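Local atomic coordinates of Xcc_ctr_pt (Xanthomonas campestris pv. campestris, PDB entry 6NJW), a protein that is the C-terminal, Toprim-containing region of a Class 2 OLD family nuclease, which probably cleaves nucleic acid by a two-metal mechanism. Residues 28-33 against 132-137; 33-38 against 208-213; 68-73 against 102-107. All coordinates share one frame; numbering follows the deposited sequence.

Contact 1 of 3, residues 28-33 against 132-137; sequences GDAERF and NTLEPE
Leu134 CD2 meets the side of Glu31, 3.9 Å from Glu31 CG. The two side chains run antiparallel past one another. Leu134 CD2 also lies 4.4 Å from Ala30 CB. With CG anti to the backbone N (chi1 180°), Leu134 extends from the first turn of its helix to the start of the other. Ala30 CB also faces a polar group: Glu135 OE2 is 3.5 Å away from Ala30 CB. The polar partner of Glu135 OE2 is Lys190, with which it forms a salt bridge.

Glu31 bends at chi2 (87°), which turns its carboxylate back along its own helix. Glu31 OE2 receives a weak bond from Gly28 N, the N-cap amide. Glu31 OE1 accepts a hydrogen bond from a water 2.6 Å away. This water in turn accepts a weak bond from Leu134 N at 3.5 Å, so it links the two helix starts.

The Glu31 side chain lies about 3 Å from the bound magnesium ion, which is held by Asp82 and Tyr209. The contact therefore borders the magnesium site.

Farther out, Arg32 NH1 forms a salt bridge to Asp29 OD1 at 2.9 Å. It reaches that oxygen from above the carboxylate plane. Phe33 CZ lies over the centre of the Arg32 guanidinium, 3.7 Å from its plane.

The contact joins the beginnings of helices 29-41 and 134-154. Helix 178-188 packs on Glu135, helix 190-197 on Phe33, and helix 208-226 on Leu134.

Contact 2 of 3, residues 33-38 against 208-213; sequences FIVPAF and AYIRSA
Ile210 carries this contact and packs against Val35 and Phe38. It joins helix 29-41 of the Toprim fold, which follows strand 22-26, to helix 208-226 near the C-terminus. Both helices also touch strand 77-82: Val35, Tyr209 and Ala213 all meet Leu80.

The contacts across the interface are apolar. Ile210 CD1 comes within 4.0 Å of Val35 CG2, and the two side chains cross obliquely. The Ile210 chain is fully extended at chi2 (-179°), which carries CD1 toward helix 29-41. Ile210 CG2, on the other branch, lies 4.2 Å from Phe38 CB. The isoleucine thus touches two residues about one helical turn apart. CD1 meets Val35 and also nears the Phe38 ring at a slant, while CG2 meets Phe38 CB. All three residues are buried. Phe38 is further covered by Val201, Cys206 and Pro207, and Ile34 packs on Ala194 of helix 190-197.

Backbone bonds keep each helix in shape. Phe38 N bonds to Ile34 O at 3.0 Å, and Ala213 N bonds to Tyr209 O at 3.1 Å. Helix 29-41 is kinked at Pro36, whose nitrogen makes no bond to the preceding turn.

One packing contact within segment 208-213 leads to the metal site. Tyr209 belongs to the magnesium site together with Asp82, and the Ile210 side chain is about 6 Å from that ion. Ile210 CG1 lies over one face of the Tyr209 ring, offset toward the rim and 3.6 Å above the ring plane.

Contact 3 of 3, residues 68-73 against 102-107; sequences LGPEGL and DVIEGG
A type I beta turn, Gly69 to Gly72, meets the C-terminal end of helix 93-104. Pro70 and Ile104 carry the contact. Ile104 CD1 lies 3.9 Å from Pro70 CD, and the Pro70 side chain is directed roughly perpendicular to that of Ile104. Ile104 CD1 is also 4.3 Å from Gly69 CA, so it touches the start of the turn at two points. Ile104 places CG1 anti to the backbone N (chi1 -161°), with CG2 between the N and the carbonyl carbon. The bend at chi2 (81°) then swings CD1 over to the turn. The turn is closed by Gly72 N bonding to Gly69 O at 2.9 Å.

In the parallel-sheet Toprim fold, this turn lies on the crossover between strands 51-55 and 77-82. It follows helix 62-68, and Gly69 is the first residue to leave helical geometry. Helix 93-104 belongs to the next connection, from strand 77-82 to strand 127-130. Val103 packs on helix 62-68 through Thr62, Val65 and Lys66, while Ile104 also touches His77 and Tyr125.

Pro70 is exposed, and Ile104 is partly so. Just past the helix end, Glu105 OE2 is hydrogen-bonded to Tyr125 OH, on the same tyrosine that Ile104 touches.

Contacts 1 and 2 are neighbours, with centres 10 Å apart. They share Phe33 and helix 29-41. They also touch directly: Leu134 CD1 is 4.1 Å from Ile210 CD1. Along the chain their segments alternate. Helices 134-154 and 208-226 both pack on the helix that follows strand 22-26. Both contacts lie beside the magnesium site. Contact 3 stands apart, its centre 27 Å from that of contact 1 and 24 Å from that of contact 2. It is nested in sequence within the loops closed by both. It joins consecutive crossover connections of the parallel sheet, away from the annotated metal-binding residues.

Contact 1 of 3, residues 28-33 against 132-137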
# COMPACT_ATOMS: atom_id res chain seq x y z
N GLY A 28 -0.31 6.14 -3.61
CA GLY A 28 0.67 7.19 -3.78
C GLY A 28 2.12 6.75 -3.74
O GLY A 28 2.43 5.55 -3.84
N ASP A 29 3.01 7.72 -3.56
CA ASP A 29 4.44 7.47 -3.73
C ASP A 29 5.02 6.69 -2.57
O ASP A 29 6.00 5.97 -2.76
CB ASP A 29 5.20 8.78 -3.89
CG ASP A 29 5.19 9.27 -5.32
OD1 ASP A 29 4.76 8.50 -6.19
OD2 ASP A 29 5.61 10.43 -5.56
N ALA A 30 4.45 6.82 -1.36
CA ALA A 30 4.99 6.10 -0.22
C ALA A 30 4.86 4.60 -0.42
O ALA A 30 5.83 3.85 -0.28
CB ALA A 30 4.29 6.54 1.07
N GLU A 31 3.66 4.14 -0.79
CA GLU A 31 3.44 2.73 -1.10
C GLU A 31 4.23 2.29 -2.32
O GLU A 31 4.67 1.14 -2.40
CB GLU A 31 1.96 2.46 -1.33
CG GLU A 31 1.09 2.77 -0.13
CD GLU A 31 0.62 4.23 -0.03
OE1 GLU A 31 -0.13 4.53 0.92
OE2 GLU A 31 1.00 5.07 -0.88
N ARG A 32 4.40 3.20 -3.28
CA ARG A 32 5.11 2.86 -4.51
C ARG A 32 6.52 2.37 -4.22
O ARG A 32 7.05 1.52 -4.95
CB ARG A 32 5.14 4.08 -5.43
CG ARG A 32 6.04 4.00 -6.65
CD ARG A 32 5.82 5.29 -7.51
NE ARG A 32 6.88 5.56 -8.48
CZ ARG A 32 7.40 6.76 -8.69
NH1 ARG A 32 6.97 7.80 -7.99
NH2 ARG A 32 8.36 6.93 -9.59
N PHE A 33 7.15 2.89 -3.16
CA PHE A 33 8.49 2.45 -2.81
C PHE A 33 8.53 1.50 -1.63
O PHE A 33 9.42 0.65 -1.57
CB PHE A 33 9.38 3.67 -2.53
CG PHE A 33 9.57 4.54 -3.73
CD1 PHE A 33 10.33 4.09 -4.81
CD2 PHE A 33 8.98 5.80 -3.79
CE1 PHE A 33 10.50 4.90 -5.93
CE2 PHE A 33 9.15 6.61 -4.91
CZ PHE A 33 9.91 6.15 -5.98
N ASN A 132 -5.45 1.76 9.22
CA ASN A 132 -4.66 2.94 9.55
C ASN A 132 -4.24 3.62 8.25
O ASN A 132 -4.73 3.28 7.16
CB ASN A 132 -3.45 2.54 10.41
CG ASN A 132 -2.91 3.69 11.26
OD1 ASN A 132 -3.22 4.86 11.00
ND2 ASN A 132 -2.10 3.37 12.26
N THR A 133 -3.32 4.57 8.35
CA THR A 133 -2.54 5.04 7.22
C THR A 133 -1.11 4.55 7.40
O THR A 133 -0.68 4.24 8.51
CB THR A 133 -2.58 6.57 7.09
OG1 THR A 133 -2.27 7.16 8.36
CG2 THR A 133 -3.97 7.03 6.64
N LEU A 134 -0.37 4.49 6.29
CA LEU A 134 0.84 3.67 6.25
C LEU A 134 1.90 4.15 7.24
O LEU A 134 2.39 3.37 8.07
CB LEU A 134 1.41 3.66 4.83
CG LEU A 134 2.69 2.84 4.66
CD1 LEU A 134 2.46 1.39 5.08
CD2 LEU A 134 3.14 2.92 3.21
N GLU A 135 2.29 5.42 7.16
CA GLU A 135 3.44 5.86 7.95
C GLU A 135 3.18 5.81 9.46
O GLU A 135 4.07 5.38 10.21
CB GLU A 135 3.86 7.26 7.52
CG GLU A 135 4.36 7.34 6.08
CD GLU A 135 3.28 7.74 5.10
OE1 GLU A 135 2.08 7.51 5.42
OE2 GLU A 135 3.62 8.30 4.03
N PRO A 136 2.01 6.22 9.97
CA PRO A 136 1.78 6.05 11.41
C PRO A 136 1.77 4.60 11.84
O PRO A 136 2.29 4.27 12.91
CB PRO A 136 0.42 6.73 11.63
CG PRO A 136 0.26 7.66 10.46
CD PRO A 136 0.90 6.95 9.32
N GLU A 137 1.21 3.70 11.02
CA GLU A 137 1.29 2.28 11.36
C GLU A 137 2.74 1.82 11.49
O GLU A 137 3.12 1.17 12.47
CB GLU A 137 0.54 1.43 10.33
CG GLU A 137 0.97 -0.04 10.38
CD GLU A 137 -0.13 -1.02 10.00
OE1 GLU A 137 -1.17 -0.60 9.44
OE2 GLU A 137 0.05 -2.24 10.27
O HOH W 1 -1.27 5.39 3.06

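Contact 2 of 3, residues 33-38 against 208-213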
# COMPACT_ATOMS: atom_id res chain seq x y z
N PHE A 33 7.15 2.89 -3.16
CA PHE A 33 8.49 2.45 -2.81
C PHE A 33 8.53 1.50 -1.63
O PHE A 33 9.42 0.65 -1.57
CB PHE A 33 9.38 3.67 -2.53
CG PHE A 33 9.57 4.54 -3.73
CD1 PHE A 33 10.33 4.09 -4.81
CD2 PHE A 33 8.98 5.80 -3.79
CE1 PHE A 33 10.50 4.90 -5.93
CE2 PHE A 33 9.15 6.61 -4.91
CZ PHE A 33 9.91 6.15 -5.98
N ILE A 34 7.58 1.59 -0.71
CA ILE A 34 7.61 0.72 0.47
C ILE A 34 7.14 -0.69 0.12
O ILE A 34 7.68 -1.68 0.63
CB ILE A 34 6.76 1.35 1.59
CG1 ILE A 34 7.54 2.47 2.28
CG2 ILE A 34 6.37 0.33 2.62
CD1 ILE A 34 8.72 1.95 3.10
N VAL A 35 6.12 -0.82 -0.73
CA VAL A 35 5.59 -2.15 -1.05
C VAL A 35 6.63 -3.05 -1.70
O VAL A 35 6.76 -4.21 -1.28
CB VAL A 35 4.29 -2.02 -1.86
CG1 VAL A 35 3.87 -3.36 -2.45
CG2 VAL A 35 3.18 -1.47 -0.98
N PRO A 36 7.41 -2.60 -2.70
CA PRO A 36 8.46 -3.49 -3.23
C PRO A 36 9.54 -3.84 -2.22
O PRO A 36 10.10 -4.93 -2.29
CB PRO A 36 9.06 -2.69 -4.40
CG PRO A 36 8.10 -1.58 -4.70
CD PRO A 36 7.29 -1.34 -3.47
N ALA A 37 9.88 -2.92 -1.31
CA ALA A 37 10.82 -3.25 -0.26
C ALA A 37 10.29 -4.36 0.63
O ALA A 37 11.03 -5.28 0.99
CB ALA A 37 11.15 -1.99 0.57
N PHE A 38 9.00 -4.32 0.98
CA PHE A 38 8.45 -5.43 1.75
C PHE A 38 8.42 -6.70 0.93
O PHE A 38 8.62 -7.80 1.47
CB PHE A 38 7.05 -5.10 2.27
CG PHE A 38 7.06 -4.32 3.57
CD1 PHE A 38 7.64 -4.85 4.72
CD2 PHE A 38 6.48 -3.05 3.64
CE1 PHE A 38 7.66 -4.14 5.92
CE2 PHE A 38 6.50 -2.33 4.83
CZ PHE A 38 7.07 -2.87 5.97
N ALA A 208 -0.29 -6.10 7.59
CA ALA A 208 -1.04 -7.27 7.13
C ALA A 208 -1.67 -7.04 5.75
O ALA A 208 -1.71 -7.95 4.92
CB ALA A 208 -2.10 -7.64 8.15
N TYR A 209 -2.18 -5.83 5.49
CA TYR A 209 -2.83 -5.64 4.19
C TYR A 209 -1.82 -5.71 3.05
O TYR A 209 -2.17 -6.17 1.95
CB TYR A 209 -3.63 -4.33 4.19
CG TYR A 209 -2.87 -3.04 3.97
CD1 TYR A 209 -1.88 -2.62 4.87
CD2 TYR A 209 -3.16 -2.21 2.91
CE1 TYR A 209 -1.19 -1.42 4.68
CE2 TYR A 209 -2.47 -1.00 2.70
CZ TYR A 209 -1.49 -0.62 3.59
OH TYR A 209 -0.81 0.57 3.39
N ILE A 210 -0.57 -5.31 3.29
CA ILE A 210 0.46 -5.40 2.26
C ILE A 210 0.87 -6.85 2.03
O ILE A 210 1.01 -7.30 0.88
CB ILE A 210 1.66 -4.51 2.64
CG1 ILE A 210 1.28 -3.02 2.54
CG2 ILE A 210 2.88 -4.81 1.77
CD1 ILE A 210 2.43 -2.08 2.88
N ARG A 211 1.08 -7.61 3.10
CA ARG A 211 1.37 -9.04 2.93
C ARG A 211 0.24 -9.75 2.18
O ARG A 211 0.49 -10.58 1.29
CB ARG A 211 1.59 -9.70 4.29
CG ARG A 211 1.89 -11.21 4.17
CD ARG A 211 2.01 -11.90 5.54
NE ARG A 211 2.96 -11.21 6.41
CZ ARG A 211 4.24 -11.54 6.48
NH1 ARG A 211 4.70 -12.54 5.75
NH2 ARG A 211 5.06 -10.87 7.29
N SER A 212 -1.00 -9.43 2.51
CA SER A 212 -2.15 -10.03 1.84
C SER A 212 -2.14 -9.74 0.35
O SER A 212 -2.37 -10.64 -0.47
CB SER A 212 -3.44 -9.53 2.47
OG SER A 212 -3.69 -10.16 3.71
N ALA A 213 -1.87 -8.49 -0.03
CA ALA A 213 -1.90 -8.14 -1.44
C ALA A 213 -0.75 -8.79 -2.17
O ALA A 213 -0.91 -9.26 -3.30
CB ALA A 213 -1.86 -6.63 -1.64

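Contact 3 of 3, residues 68-73 against 102-107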
# COMPACT_ATOMS: atom_id res chain seq x y z
N LEU A 68 -7.45 -3.16 -16.46
CA LEU A 68 -6.92 -4.49 -16.15
C LEU A 68 -7.99 -5.56 -16.01
O LEU A 68 -7.65 -6.75 -16.01
CB LEU A 68 -6.07 -4.42 -14.86
CG LEU A 68 -5.03 -3.30 -14.82
CD1 LEU A 68 -4.48 -3.10 -13.41
CD2 LEU A 68 -3.89 -3.58 -15.79
N GLY A 69 -9.26 -5.19 -15.93
CA GLY A 69 -10.33 -6.14 -15.75
C GLY A 69 -10.68 -6.93 -16.99
O GLY A 69 -10.04 -6.82 -18.04
N PRO A 70 -11.72 -7.76 -16.90
CA PRO A 70 -12.01 -8.68 -18.00
C PRO A 70 -12.50 -7.99 -19.26
O PRO A 70 -12.39 -8.58 -20.34
CB PRO A 70 -13.09 -9.61 -17.43
CG PRO A 70 -13.70 -8.85 -16.29
CD PRO A 70 -12.57 -8.01 -15.72
N GLU A 71 -13.03 -6.78 -19.18
CA GLU A 71 -13.42 -6.06 -20.39
C GLU A 71 -12.28 -5.21 -20.93
O GLU A 71 -12.47 -4.50 -21.93
CB GLU A 71 -14.65 -5.20 -20.12
CG GLU A 71 -15.92 -6.02 -19.87
CD GLU A 71 -16.31 -6.88 -21.07
OE1 GLU A 71 -16.39 -6.35 -22.22
OE2 GLU A 71 -16.55 -8.08 -20.88
N GLY A 72 -11.13 -5.25 -20.28
CA GLY A 72 -9.96 -4.51 -20.71
C GLY A 72 -8.87 -5.48 -21.08
O GLY A 72 -9.09 -6.36 -21.92
N LEU A 73 -7.71 -5.38 -20.44
CA LEU A 73 -6.59 -6.27 -20.74
C LEU A 73 -6.62 -7.60 -19.99
O LEU A 73 -5.88 -8.51 -20.36
CB LEU A 73 -5.27 -5.55 -20.43
CG LEU A 73 -4.98 -4.31 -21.24
CD1 LEU A 73 -3.69 -3.62 -20.77
CD2 LEU A 73 -4.91 -4.68 -22.71
N ASP A 102 -18.26 -2.90 -9.14
CA ASP A 102 -19.16 -2.80 -10.29
C ASP A 102 -18.45 -3.17 -11.60
O ASP A 102 -19.09 -3.67 -12.53
CB ASP A 102 -19.73 -1.40 -10.40
CG ASP A 102 -20.78 -1.10 -9.35
OD1 ASP A 102 -21.29 -2.05 -8.71
OD2 ASP A 102 -21.08 0.09 -9.15
N VAL A 103 -17.15 -2.92 -11.69
CA VAL A 103 -16.38 -3.31 -12.86
C VAL A 103 -15.99 -4.78 -12.80
O VAL A 103 -16.25 -5.56 -13.73
CB VAL A 103 -15.13 -2.41 -13.00
CG1 VAL A 103 -14.26 -2.85 -14.17
CG2 VAL A 103 -15.53 -0.93 -13.12
N ILE A 104 -15.34 -5.20 -11.71
CA ILE A 104 -14.79 -6.55 -11.68
C ILE A 104 -15.87 -7.60 -11.45
O ILE A 104 -15.66 -8.78 -11.75
CB ILE A 104 -13.69 -6.67 -10.62
CG1 ILE A 104 -12.80 -7.89 -10.88
CG2 ILE A 104 -14.30 -6.77 -9.22
CD1 ILE A 104 -11.75 -7.66 -11.95
N GLU A 105 -17.04 -7.20 -10.95
CA GLU A 105 -18.15 -8.11 -10.70
C GLU A 105 -19.42 -7.49 -11.28
O GLU A 105 -20.41 -7.24 -10.60
CB GLU A 105 -18.28 -8.41 -9.20
CG GLU A 105 -19.15 -9.58 -8.82
CD GLU A 105 -19.23 -9.79 -7.30
OE1 GLU A 105 -19.91 -8.98 -6.63
OE2 GLU A 105 -18.61 -10.76 -6.79
N GLY A 106 -19.37 -7.19 -12.58
CA GLY A 106 -20.46 -6.53 -13.26
C GLY A 106 -21.32 -7.55 -13.98
O GLY A 106 -20.81 -8.55 -14.49
N GLY A 107 -22.62 -7.31 -13.99
CA GLY A 107 -23.22 -6.21 -13.27
C GLY A 107 -24.09 -6.76 -12.16
O GLY A 107 -25.25 -7.12 -12.36